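Local coordinates for penicillin-binding protein 2B (Streptococcus pneumoniae, PDB 2WAD) that probably forms the peptide cross-links between adjacent glycan strands of cell-wall peptidoglycan, acting as a penicillin-binding transpeptidase of the elongation machinery, at residues V282-L287 with S295-E300; K309-L314 with I546-Y551; V414-A419 with N463-T468; T435-L440 with M581-Q586. One frame throughout, in Å; residues are numbered along the deposited sequence.

The four contacts run from one end of the elongated chain to the other. Contact 1, a hairpin in the dimerisation domain, and contact 3, two loops of the transpeptidase domain, lie on opposite sides of the chain's centre, about 80 Å apart between their own centres. Contact 2 is between them, its centre about 38 Å from that of contact 1 and 52 Å from that of contact 3, and joins segments over 230 residues apart. Contact 4, centred about 28 Å from contact 3, is near the catalytic centre: the Leu440 side chain is about 8 Å from that of Ser386, the probable acyl-ester nucleophile. Zinc is bound by Asp288, His290 and Asp292, between the strands of contact 1.

Contact 1: residues V282-L287 with S295-E300; sequences VKEIHL and SVENIE. Unlike the reference sequence in segment 295-300: Glu297 (reference Asp), Asn298 (reference Thr).
Val282 faces two residues at once, Ile299 and Glu300, where the partner chain turns a corner, and the backbones are gripped closely here. Val282 O accepts from Ile299 N (2.8 Å) and Glu300 N (3.1 Å), both reaching it from the same face of its carbonyl plane, while Val282 N gives to Glu300 O at 2.7 Å. Glu284 with Glu297 and His286 with Ser295 follow as hydrogen-bonded pairs, although the last bond, Ser295 N to His286 O, is bent and weak. On this face Ser295 CB packs on His286 CB at 3.5 Å, and Ile299 CD1 lies 3.5 Å from Glu284 CG. Two acids, Glu284 and Glu297, lie side by side here, though the Glu297 carboxylate is doubtfully placed; Lys53 of strand 51-55 also touches Glu284. On the other face the contact between Lys283 and Val296 lies loosely at the surface: Lys283, its CG beside the backbone N (chi1 -66°), lays CD 3.7 Å from Val296 CG1. Ile285 on the same face is buried against Val54 and Phe187. The arrangement is a beta hairpin with a classic bulge opposite Val282, forming two strands of a three-stranded antiparallel sheet, with 282-287 in the middle.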
loop_
_atom_site.group_PDB
_atom_site.type_symbol
_atom_site.label_atom_id
_atom_site.label_comp_id
_atom_site.label_asym_id
_atom_site.label_seq_id
_atom_site.Cartn_x
_atom_site.Cartn_y
_atom_site.Cartn_z
ATOM N N VAL A 282 9.239 -23.895 19.815
ATOM C CA VAL A 282 10.544 -24.493 19.537
ATOM C C VAL A 282 10.803 -25.617 20.540
ATOM O O VAL A 282 10.551 -25.476 21.739
ATOM C CB VAL A 282 11.694 -23.462 19.646
ATOM C CG1 VAL A 282 13.039 -24.164 19.753
ATOM C CG2 VAL A 282 11.702 -22.483 18.467
ATOM N N LYS A 283 11.300 -26.744 20.044
ATOM C CA LYS A 283 11.545 -27.913 20.880
ATOM C C LYS A 283 12.932 -28.453 20.584
ATOM O O LYS A 283 13.505 -28.185 19.528
ATOM C CB LYS A 283 10.511 -29.003 20.589
ATOM C CG LYS A 283 9.096 -28.622 20.978
ATOM C CD LYS A 283 8.147 -29.816 20.993
ATOM C CE LYS A 283 7.007 -29.578 21.978
ATOM N NZ LYS A 283 6.568 -28.148 21.988
ATOM N N GLU A 284 13.481 -29.214 21.521
ATOM C CA GLU A 284 14.641 -30.028 21.195
ATOM C C GLU A 284 14.324 -31.500 21.441
ATOM O O GLU A 284 13.785 -31.867 22.486
ATOM C CB GLU A 284 15.910 -29.534 21.897
ATOM C CG GLU A 284 16.437 -28.254 21.257
ATOM C CD GLU A 284 17.782 -27.775 21.778
ATOM O OE1 GLU A 284 18.457 -28.528 22.515
ATOM O OE2 GLU A 284 18.159 -26.630 21.428
ATOM N N ILE A 285 14.601 -32.321 20.431
ATOM C CA ILE A 285 14.359 -33.750 20.505
ATOM C C ILE A 285 15.684 -34.427 20.869
ATOM O O ILE A 285 16.708 -34.227 20.208
ATOM C CB ILE A 285 13.756 -34.306 19.192
ATOM C CG1 ILE A 285 12.307 -33.842 19.022
ATOM C CG2 ILE A 285 13.724 -35.831 19.201
ATOM C CD1 ILE A 285 12.180 -32.479 18.435
ATOM N N HIS A 286 15.657 -35.200 21.949
ATOM C CA HIS A 286 16.861 -35.853 22.452
ATOM C C HIS A 286 16.932 -37.285 21.936
ATOM O O HIS A 286 15.933 -38.003 21.969
ATOM C CB HIS A 286 16.915 -35.789 23.984
ATOM C CG HIS A 286 17.214 -34.419 24.511
ATOM N ND1 HIS A 286 16.224 -33.509 24.820
ATOM C CD2 HIS A 286 18.389 -33.784 24.735
ATOM C CE1 HIS A 286 16.775 -32.376 25.219
ATOM N NE2 HIS A 286 18.088 -32.518 25.178
ATOM N N LEU A 287 18.109 -37.678 21.447
ATOM C CA LEU A 287 18.307 -38.965 20.781
ATOM C C LEU A 287 19.224 -39.844 21.612
ATOM O O LEU A 287 20.089 -39.314 22.313
ATOM C CB LEU A 287 18.922 -38.749 19.393
ATOM C CG LEU A 287 18.261 -37.629 18.575
ATOM C CD1 LEU A 287 18.994 -37.309 17.280
ATOM C CD2 LEU A 287 16.798 -37.930 18.288
ATOM N N SER A 295 13.257 -38.361 23.748
ATOM C CA SER A 295 12.820 -37.278 24.620
ATOM C C SER A 295 12.415 -36.044 23.808
ATOM O O SER A 295 12.997 -35.760 22.757
ATOM C CB SER A 295 13.958 -36.917 25.580
ATOM O OG SER A 295 13.476 -36.317 26.767
ATOM N N VAL A 296 11.413 -35.320 24.304
ATOM C CA VAL A 296 10.907 -34.114 23.653
ATOM C C VAL A 296 10.988 -32.953 24.645
ATOM O O VAL A 296 10.095 -32.769 25.473
ATOM C CB VAL A 296 9.435 -34.286 23.202
ATOM C CG1 VAL A 296 8.897 -32.999 22.618
ATOM C CG2 VAL A 296 9.288 -35.426 22.205
ATOM N N GLU A 297 12.069 -32.182 24.570
ATOM C CA GLU A 297 12.287 -31.053 25.474
ATOM C C GLU A 297 11.954 -29.712 24.795
ATOM O O GLU A 297 12.590 -29.311 23.818
ATOM C CB GLU A 297 13.728 -31.073 26.003
ATOM C CG GLU A 297 14.124 -29.901 26.903
ATOM C CD GLU A 297 15.560 -29.409 26.687
ATOM O OE1 GLU A 297 16.128 -28.820 27.632
ATOM O OE2 GLU A 297 16.128 -29.584 25.584
ATOM N N ASN A 298 10.940 -29.021 25.305
ATOM C CA ASN A 298 10.555 -27.725 24.749
ATOM C C ASN A 298 11.479 -26.595 25.206
ATOM O O ASN A 298 12.077 -26.656 26.283
ATOM C CB ASN A 298 9.100 -27.401 25.093
ATOM C CG ASN A 298 8.839 -27.433 26.585
ATOM O OD1 ASN A 298 9.580 -26.836 27.370
ATOM N ND2 ASN A 298 7.789 -28.142 26.985
ATOM N N ILE A 299 11.608 -25.573 24.369
ATOM C CA ILE A 299 12.477 -24.441 24.657
ATOM C C ILE A 299 11.662 -23.144 24.642
ATOM O O ILE A 299 11.799 -22.298 25.526
ATOM C CB ILE A 299 13.672 -24.393 23.679
ATOM C CG1 ILE A 299 14.639 -25.547 23.975
ATOM C CG2 ILE A 299 14.377 -23.036 23.719
ATOM C CD1 ILE A 299 15.986 -25.409 23.292
ATOM N N GLU A 300 10.792 -22.991 23.652
ATOM C CA GLU A 300 9.866 -21.864 23.660
ATOM C C GLU A 300 8.479 -22.293 23.221
ATOM O O GLU A 300 8.315 -23.008 22.233
ATOM C CB GLU A 300 10.353 -20.727 22.769
ATOM C CG GLU A 300 11.605 -20.039 23.264
ATOM C CD GLU A 300 12.440 -19.518 22.113
ATOM O OE1 GLU A 300 11.864 -19.222 21.042
ATOM O OE2 GLU A 300 13.674 -19.412 22.275
#

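Contact 2: residues K309-L314 with I546-Y551; sequences KLTIDL and IVEGIY
Strand residues Lys309 and Leu310 run antiparallel to 547-551, and a classic beta bulge sets both Glu548 and Gly549 opposite Lys309. Lys309 O takes a hydrogen bond from Glu548 N (2.6 Å), in the carbonyl plane, and a weak one from Gly549 N; Lys309 N returns one to Gly549 O. Beyond the bulge, Thr311 N donates to Ile546 O at 2.7 Å. The side chain of Lys309, with CG anti to the backbone N (chi1 177°), passes alongside Glu548 and slants across Tyr551. Its CB is 3.6 Å from Tyr551 CE2, but the ammonium stops short of a salt bridge, with Lys309 NZ 4.5 Å from Glu548 OE2. That carboxylate oxygen instead receives the phenol through its syn lone pair, Tyr551 OH to Glu548 OE2 at 2.6 Å, which fixes the acid at the ring edge. Thr311 turns CG2 to Glu548 CB (3.6 Å), leaving OG1 to bond Val355 O. On the apolar side, Leu310 CD2 meets Val547 CG2 at 4.0 Å, and Ile312 and Ile546 lie side by side. Strands 307-310 and 547-553 are the two middle strands of a mixed four-stranded sheet, between 63-64 and 559-565; Ile312 and Ile546 pack on strand 355-363, and Asp313 N-caps helix 314-334.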
loop_
_atom_site.group_PDB
_atom_site.type_symbol
_atom_site.label_atom_id
_atom_site.label_comp_id
_atom_site.label_asym_id
_atom_site.label_seq_id
_atom_site.Cartn_x
_atom_site.Cartn_y
_atom_site.Cartn_z
ATOM N N LYS A 309 -4.262 -2.305 14.761
ATOM C CA LYS A 309 -5.504 -1.549 14.636
ATOM C C LYS A 309 -5.264 -0.344 13.731
ATOM O O LYS A 309 -4.354 0.452 13.960
ATOM C CB LYS A 309 -5.998 -1.117 16.022
ATOM C CG LYS A 309 -7.263 -0.250 16.041
ATOM C CD LYS A 309 -7.947 -0.253 17.425
ATOM C CE LYS A 309 -7.509 0.926 18.298
ATOM N NZ LYS A 309 -8.487 1.321 19.361
ATOM N N LEU A 310 -6.084 -0.211 12.690
ATOM C CA LEU A 310 -5.927 0.888 11.739
ATOM C C LEU A 310 -6.452 2.210 12.266
ATOM O O LEU A 310 -7.196 2.267 13.244
ATOM C CB LEU A 310 -6.626 0.595 10.418
ATOM C CG LEU A 310 -6.419 -0.806 9.844
ATOM C CD1 LEU A 310 -7.010 -0.822 8.436
ATOM C CD2 LEU A 310 -4.940 -1.160 9.872
ATOM N N THR A 311 -6.041 3.275 11.584
ATOM C CA THR A 311 -6.455 4.625 11.919
ATOM C C THR A 311 -7.785 4.901 11.239
ATOM O O THR A 311 -8.460 5.861 11.597
ATOM C CB THR A 311 -5.437 5.652 11.387
ATOM O OG1 THR A 311 -5.225 5.417 9.988
ATOM C CG2 THR A 311 -4.093 5.524 12.095
ATOM N N ILE A 312 -8.140 4.088 10.245
ATOM C CA ILE A 312 -9.367 4.297 9.476
ATOM C C ILE A 312 -10.559 3.605 10.107
ATOM O O ILE A 312 -10.483 2.434 10.488
ATOM C CB ILE A 312 -9.276 3.752 8.030
ATOM C CG1 ILE A 312 -8.092 4.382 7.274
ATOM C CG2 ILE A 312 -10.602 4.007 7.299
ATOM C CD1 ILE A 312 -7.722 3.641 6.015
ATOM N N ASP A 313 -11.658 4.343 10.207
ATOM C CA ASP A 313 -12.910 3.772 10.648
ATOM C C ASP A 313 -13.748 3.341 9.441
ATOM O O ASP A 313 -14.014 4.132 8.552
ATOM C CB ASP A 313 -13.644 4.819 11.484
ATOM C CG ASP A 313 -14.766 4.225 12.274
ATOM O OD1 ASP A 313 -15.784 3.864 11.647
ATOM O OD2 ASP A 313 -14.595 4.076 13.504
ATOM N N LEU A 314 -14.152 2.081 9.385
ATOM C CA LEU A 314 -14.987 1.613 8.284
ATOM C C LEU A 314 -16.175 2.519 7.935
ATOM O O LEU A 314 -16.446 2.724 6.752
ATOM C CB LEU A 314 -15.520 0.213 8.594
ATOM C CG LEU A 314 -14.987 -1.029 7.874
ATOM C CD1 LEU A 314 -13.484 -0.974 7.813
ATOM C CD2 LEU A 314 -15.459 -2.289 8.582
ATOM N N ILE A 546 -1.375 4.268 8.179
ATOM C CA ILE A 546 -2.682 3.634 8.173
ATOM C C ILE A 546 -2.877 2.820 9.457
ATOM O O ILE A 546 -4.007 2.609 9.921
ATOM C CB ILE A 546 -2.796 2.703 6.950
ATOM C CG1 ILE A 546 -2.677 3.485 5.649
ATOM C CG2 ILE A 546 -4.121 1.948 6.973
ATOM C CD1 ILE A 546 -2.216 2.667 4.444
ATOM N N VAL A 547 -1.770 2.337 10.024
ATOM C CA VAL A 547 -1.813 1.598 11.279
ATOM C C VAL A 547 -1.702 2.536 12.474
ATOM O O VAL A 547 -0.869 3.436 12.462
ATOM C CB VAL A 547 -0.732 0.511 11.338
ATOM C CG1 VAL A 547 -0.705 -0.099 12.731
ATOM C CG2 VAL A 547 -1.001 -0.577 10.275
ATOM N N GLU A 548 -2.549 2.330 13.484
ATOM C CA GLU A 548 -2.610 3.211 14.652
ATOM C C GLU A 548 -1.799 2.656 15.808
ATOM O O GLU A 548 -1.173 3.419 16.550
ATOM C CB GLU A 548 -4.057 3.476 15.113
ATOM C CG GLU A 548 -4.213 4.316 16.403
ATOM C CD GLU A 548 -4.093 3.487 17.684
ATOM O OE1 GLU A 548 -3.643 4.018 18.721
ATOM O OE2 GLU A 548 -4.435 2.289 17.685
ATOM N N GLY A 549 -1.816 1.337 15.974
ATOM C CA GLY A 549 -1.045 0.718 17.057
ATOM C C GLY A 549 -0.904 -0.788 16.917
ATOM O O GLY A 549 -1.606 -1.412 16.134
ATOM N N ILE A 550 0.025 -1.376 17.657
ATOM C CA ILE A 550 0.110 -2.832 17.711
ATOM C C ILE A 550 -0.496 -3.272 19.029
ATOM O O ILE A 550 -0.176 -2.694 20.063
ATOM C CB ILE A 550 1.558 -3.325 17.614
ATOM C CG1 ILE A 550 2.155 -2.943 16.249
ATOM C CG2 ILE A 550 1.626 -4.818 17.880
ATOM C CD1 ILE A 550 3.243 -1.901 16.334
ATOM N N TYR A 551 -1.350 -4.291 18.992
ATOM C CA TYR A 551 -2.082 -4.728 20.174
ATOM C C TYR A 551 -1.837 -6.196 20.471
ATOM O O TYR A 551 -1.543 -6.977 19.562
ATOM C CB TYR A 551 -3.581 -4.497 19.970
ATOM C CG TYR A 551 -3.935 -3.031 19.937
ATOM C CD1 TYR A 551 -4.695 -2.461 20.949
ATOM C CD2 TYR A 551 -3.481 -2.208 18.911
ATOM C CE1 TYR A 551 -5.016 -1.118 20.932
ATOM C CE2 TYR A 551 -3.781 -0.856 18.894
ATOM C CZ TYR A 551 -4.550 -0.327 19.910
ATOM O OH TYR A 551 -4.850 1.000 19.928
#

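Contact 3: residues V414-A419 with N463-T468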
loop_
_atom_site.group_PDB
_atom_site.type_symbol
_atom_site.label_atom_id
_atom_site.label_comp_id
_atom_site.label_asym_id
_atom_site.label_seq_id
_atom_site.Cartn_x
_atom_site.Cartn_y
_atom_site.Cartn_z
ATOM N N VAL A 414 4.322 37.303 -21.356
ATOM C CA VAL A 414 4.648 37.118 -22.765
ATOM C C VAL A 414 6.150 36.947 -22.963
ATOM O O VAL A 414 6.910 37.907 -22.809
ATOM C CB VAL A 414 4.141 38.312 -23.631
ATOM C CG1 VAL A 414 4.371 37.994 -25.108
ATOM C CG2 VAL A 414 2.653 38.543 -23.393
ATOM N N PHE A 415 6.568 35.727 -23.274
ATOM C CA PHE A 415 7.972 35.415 -23.521
ATOM C C PHE A 415 8.081 35.121 -25.017
ATOM O O PHE A 415 7.157 34.524 -25.573
ATOM C CB PHE A 415 8.374 34.102 -22.816
ATOM C CG PHE A 415 8.216 34.097 -21.312
ATOM C CD1 PHE A 415 8.926 34.980 -20.505
ATOM C CD2 PHE A 415 7.386 33.159 -20.707
ATOM C CE1 PHE A 415 8.792 34.964 -19.114
ATOM C CE2 PHE A 415 7.253 33.120 -19.323
ATOM C CZ PHE A 415 7.962 34.009 -18.513
ATOM N N GLN A 416 9.205 35.490 -25.639
ATOM C CA GLN A 416 9.537 35.044 -26.998
ATOM C C GLN A 416 9.447 33.527 -27.089
ATOM O O GLN A 416 9.989 32.817 -26.246
ATOM C CB GLN A 416 10.963 35.453 -27.407
ATOM C CG GLN A 416 11.194 36.956 -27.414
ATOM C CD GLN A 416 10.310 37.666 -28.424
ATOM O OE1 GLN A 416 9.991 37.094 -29.468
ATOM N NE2 GLN A 416 9.911 38.911 -28.124
ATOM N N GLY A 417 8.774 33.023 -28.112
ATOM C CA GLY A 417 8.751 31.591 -28.331
ATOM C C GLY A 417 7.598 30.830 -27.692
ATOM O O GLY A 417 7.522 29.614 -27.857
ATOM N N SER A 418 6.708 31.501 -26.956
ATOM C CA SER A 418 5.510 30.825 -26.446
ATOM C C SER A 418 4.258 31.698 -26.385
ATOM O O SER A 418 4.350 32.931 -26.349
ATOM C CB SER A 418 5.774 30.108 -25.117
ATOM O OG SER A 418 6.486 30.921 -24.201
ATOM N N ALA A 419 3.095 31.053 -26.408
ATOM C CA ALA A 419 1.807 31.743 -26.351
ATOM C C ALA A 419 1.762 32.534 -25.059
ATOM O O ALA A 419 2.360 32.117 -24.082
ATOM C CB ALA A 419 0.676 30.721 -26.376
ATOM N N ASN A 463 7.822 40.439 -23.719
ATOM C CA ASN A 463 8.474 40.172 -24.993
ATOM C C ASN A 463 9.965 39.875 -24.825
ATOM O O ASN A 463 10.725 39.891 -25.791
ATOM C CB ASN A 463 8.277 41.339 -25.987
ATOM C CG ASN A 463 6.847 41.879 -26.012
ATOM O OD1 ASN A 463 5.872 41.148 -25.837
ATOM N ND2 ASN A 463 6.726 43.179 -26.208
ATOM N N MET A 464 10.391 39.608 -23.600
ATOM C CA MET A 464 11.773 39.214 -23.360
ATOM C C MET A 464 12.109 37.859 -23.995
ATOM O O MET A 464 11.253 36.965 -24.056
ATOM C CB MET A 464 12.033 39.161 -21.851
ATOM C CG MET A 464 11.192 38.090 -21.125
ATOM S SD MET A 464 11.489 38.041 -19.340
ATOM C CE MET A 464 13.283 38.101 -19.239
ATOM N N PHE A 465 13.346 37.744 -24.484
ATOM C CA PHE A 465 13.953 36.481 -24.914
ATOM C C PHE A 465 14.537 35.889 -23.627
ATOM O O PHE A 465 15.310 36.550 -22.914
ATOM C CB PHE A 465 15.101 36.702 -25.923
ATOM C CG PHE A 465 14.650 36.980 -27.341
ATOM C CD1 PHE A 465 14.351 35.940 -28.203
ATOM C CD2 PHE A 465 14.526 38.286 -27.809
ATOM C CE1 PHE A 465 13.912 36.186 -29.489
ATOM C CE2 PHE A 465 14.090 38.548 -29.092
ATOM C CZ PHE A 465 13.798 37.501 -29.937
ATOM N N VAL A 466 14.150 34.663 -23.293
ATOM C CA VAL A 466 14.623 34.096 -22.035
ATOM C C VAL A 466 15.911 33.284 -22.168
ATOM O O VAL A 466 16.004 32.372 -22.994
ATOM C CB VAL A 466 13.523 33.326 -21.256
ATOM C CG1 VAL A 466 14.054 32.918 -19.884
ATOM C CG2 VAL A 466 12.277 34.190 -21.072
ATOM N N GLY A 467 16.909 33.643 -21.362
ATOM C CA GLY A 467 18.168 32.885 -21.274
ATOM C C GLY A 467 18.062 31.603 -20.460
ATOM O O GLY A 467 17.569 31.624 -19.326
ATOM N N THR A 468 18.517 30.482 -21.016
ATOM C CA THR A 468 18.236 29.185 -20.392
ATOM C C THR A 468 19.435 28.510 -19.729
ATOM O O THR A 468 19.393 27.321 -19.392
ATOM C CB THR A 468 17.583 28.213 -21.375
ATOM O OG1 THR A 468 18.501 27.973 -22.444
ATOM C CG2 THR A 468 16.262 28.780 -21.912
HETATM O O HOH W 1 12.298 33.359 -24.287
#
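A type II beta turn, Phe415 to Ser418, in a surface loop of the transpeptidase domain is strapped to a second loop, 463-468. Gln416, at the second position of the turn, carries most of the contact. Its chain folds at CG (chi2 -63°), so that the amide swings back to donate from NE2 to Asn463 O, 2.7 Å and nearly straight at 174°, with the acceptor in the amide plane. Gln416 CG itself, placed by chi1, lies over the centre of the Phe465 ring, 3.3 Å from its centroid, a CH-pi contact, and the amide stacks 25° from the ring plane. Two backbone bonds flank this: Asn463 N to Val414 O (2.8 Å) and Gln416 N to Met464 O (3.0 Å). A water bridges Gln416 O and Val466 N. Facing inward, Phe415 puts CD1 against Val466 CG2 (3.5 Å), and Met464 SD lies at the ring edge, 5.3 Å from the centroid, a Met-aromatic contact; Leu453 of helix 445-455 touches all three side chains. The chemistry thus divides: Phe415 is buried among apolar side chains, whereas Gln416 and Phe465 lie nearer the surface, where both touch a crystal neighbour that may influence their conformation.

Contact 4: residues T435-L440 with M581-Q586; sequences TAVEAL and MAILHQ. Unlike the reference sequence in segment 435-440: Glu438 (reference Gln). Unlike the reference sequence in segment 581-586: Ala582 (reference Ser).
Two helices of the transpeptidase domain pack here through apolar groups, the aliphatic part of Gln586 included: the start of helix 436-442 meets the first half of helix 578-593, beside the catalytic centre. The short segments run roughly the same way, their axes crossing at -38° and approaching to 8.6 Å, and no hydrogen bond links them. Val437 stands in the middle of the interface and uses both branches. With CG1 anti to the backbone N (chi1 175°), that methyl meets CG of Gln586 at 3.9 Å, while CG2 reaches Ile583 CG2 at 3.8 Å, the two side chains crossing at about a right angle. The same Ile583 CG2 also touches Ala436 CB (4.0 Å), so one methyl serves two neighbours. One turn further along helix 436-442, Leu440 CD1 touches Leu584 CD2 at 4.0 Å. The start of helix 436-442 is secured by a capping box: Thr435, the N-cap, accepts from Glu438 N on OG1 (3.3 Å), and Glu438 OE1 takes the N-H of Thr435 in return (3.1 Å), from above the carboxylate plane. Asn405 adds a bond to Val437 N through OD1. Helix 389-398 touches both partners, Ile393 meeting Leu440 while Trp397 meets Ile583 and Leu584. That helix begins at Lys389, which with Ser386, the probable acyl-ester nucleophile, fits the SxxK motif of penicillin-binding proteins, and the side chain of Leu440 is about 8 Å from that serine. Ala436 is touched by Tyr447 of helix 445-455, and His585 bonds Ile535 O through NE2.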
loop_
_atom_site.group_PDB
_atom_site.type_symbol
_atom_site.label_atom_id
_atom_site.label_comp_id
_atom_site.label_asym_id
_atom_site.label_seq_id
_atom_site.Cartn_x
_atom_site.Cartn_y
_atom_site.Cartn_z
ATOM N N THR A 435 -0.951 40.986 -4.154
ATOM C CA THR A 435 -0.090 40.434 -3.112
ATOM C C THR A 435 -0.049 38.905 -3.148
ATOM O O THR A 435 -0.715 38.257 -3.957
ATOM C CB THR A 435 -0.581 40.826 -1.702
ATOM O OG1 THR A 435 -1.864 40.228 -1.442
ATOM C CG2 THR A 435 -0.636 42.359 -1.510
ATOM N N ALA A 436 0.744 38.315 -2.261
ATOM C CA ALA A 436 0.913 36.861 -2.289
ATOM C C ALA A 436 -0.391 36.196 -1.817
ATOM O O ALA A 436 -0.839 35.199 -2.388
ATOM C CB ALA A 436 2.106 36.450 -1.442
ATOM N N VAL A 437 -1.015 36.804 -0.816
ATOM C CA VAL A 437 -2.298 36.351 -0.273
ATOM C C VAL A 437 -3.365 36.347 -1.372
ATOM O O VAL A 437 -4.105 35.378 -1.500
ATOM C CB VAL A 437 -2.748 37.263 0.880
ATOM C CG1 VAL A 437 -4.154 36.891 1.379
ATOM C CG2 VAL A 437 -1.731 37.267 2.041
ATOM N N GLU A 438 -3.391 37.409 -2.186
ATOM C CA GLU A 438 -4.396 37.621 -3.218
ATOM C C GLU A 438 -4.120 36.744 -4.421
ATOM O O GLU A 438 -5.061 36.256 -5.064
ATOM C CB GLU A 438 -4.431 39.100 -3.675
ATOM C CG GLU A 438 -5.132 40.087 -2.703
ATOM C CD GLU A 438 -4.706 41.551 -2.945
ATOM O OE1 GLU A 438 -3.914 41.809 -3.873
ATOM O OE2 GLU A 438 -5.148 42.454 -2.210
ATOM N N ALA A 439 -2.833 36.569 -4.731
ATOM C CA ALA A 439 -2.431 35.555 -5.692
ATOM C C ALA A 439 -3.027 34.183 -5.393
ATOM O O ALA A 439 -3.470 33.474 -6.288
ATOM C CB ALA A 439 -0.904 35.463 -5.813
ATOM N N LEU A 440 -3.028 33.795 -4.132
ATOM C CA LEU A 440 -3.649 32.522 -3.762
ATOM C C LEU A 440 -5.177 32.612 -3.849
ATOM O O LEU A 440 -5.831 31.716 -4.409
ATOM C CB LEU A 440 -3.168 32.076 -2.378
ATOM C CG LEU A 440 -1.713 31.573 -2.312
ATOM C CD1 LEU A 440 -1.205 31.378 -0.898
ATOM C CD2 LEU A 440 -1.521 30.269 -3.067
ATOM N N MET A 581 4.773 31.276 6.339
ATOM C CA MET A 581 3.723 30.292 6.498
ATOM C C MET A 581 2.383 30.938 6.891
ATOM O O MET A 581 1.309 30.444 6.536
ATOM C CB MET A 581 4.133 29.241 7.530
ATOM C CG MET A 581 3.110 28.107 7.755
ATOM S SD MET A 581 2.795 27.185 6.236
ATOM C CE MET A 581 4.272 26.165 6.043
ATOM N N ALA A 582 2.450 32.037 7.639
ATOM C CA ALA A 582 1.245 32.749 8.047
ATOM C C ALA A 582 0.610 33.420 6.821
ATOM O O ALA A 582 -0.604 33.519 6.715
ATOM C CB ALA A 582 1.562 33.756 9.164
ATOM N N ILE A 583 1.436 33.827 5.861
ATOM C CA ILE A 583 0.923 34.353 4.609
ATOM C C ILE A 583 0.201 33.266 3.811
ATOM O O ILE A 583 -0.882 33.502 3.305
ATOM C CB ILE A 583 2.013 35.059 3.814
ATOM C CG1 ILE A 583 2.375 36.354 4.544
ATOM C CG2 ILE A 583 1.533 35.424 2.400
ATOM C CD1 ILE A 583 3.833 36.799 4.347
ATOM N N LEU A 584 0.760 32.062 3.726
ATOM C CA LEU A 584 0.059 30.980 3.042
ATOM C C LEU A 584 -1.293 30.702 3.701
ATOM O O LEU A 584 -2.273 30.539 2.994
ATOM C CB LEU A 584 0.887 29.694 3.013
ATOM C CG LEU A 584 2.270 29.761 2.348
ATOM C CD1 LEU A 584 2.935 28.368 2.362
ATOM C CD2 LEU A 584 2.259 30.383 0.925
ATOM N N HIS A 585 -1.322 30.606 5.033
ATOM C CA HIS A 585 -2.550 30.415 5.813
ATOM C C HIS A 585 -3.628 31.487 5.573
ATOM O O HIS A 585 -4.821 31.181 5.575
ATOM C CB HIS A 585 -2.215 30.339 7.311
ATOM C CG HIS A 585 -1.596 29.039 7.743
ATOM N ND1 HIS A 585 -1.349 28.735 9.063
ATOM C CD2 HIS A 585 -1.192 27.958 7.036
ATOM C CE1 HIS A 585 -0.820 27.527 9.151
ATOM N NE2 HIS A 585 -0.717 27.030 7.932
ATOM N N GLN A 586 -3.218 32.734 5.364
ATOM C CA GLN A 586 -4.163 33.825 5.091
ATOM C C GLN A 586 -4.688 33.691 3.661
ATOM O O GLN A 586 -5.869 33.918 3.410
ATOM C CB GLN A 586 -3.514 35.206 5.326
ATOM C CG GLN A 586 -4.429 36.428 5.194
ATOM C CD GLN A 586 -5.530 36.512 6.262
ATOM O OE1 GLN A 586 -5.375 36.011 7.375
ATOM N NE2 GLN A 586 -6.644 37.154 5.924
#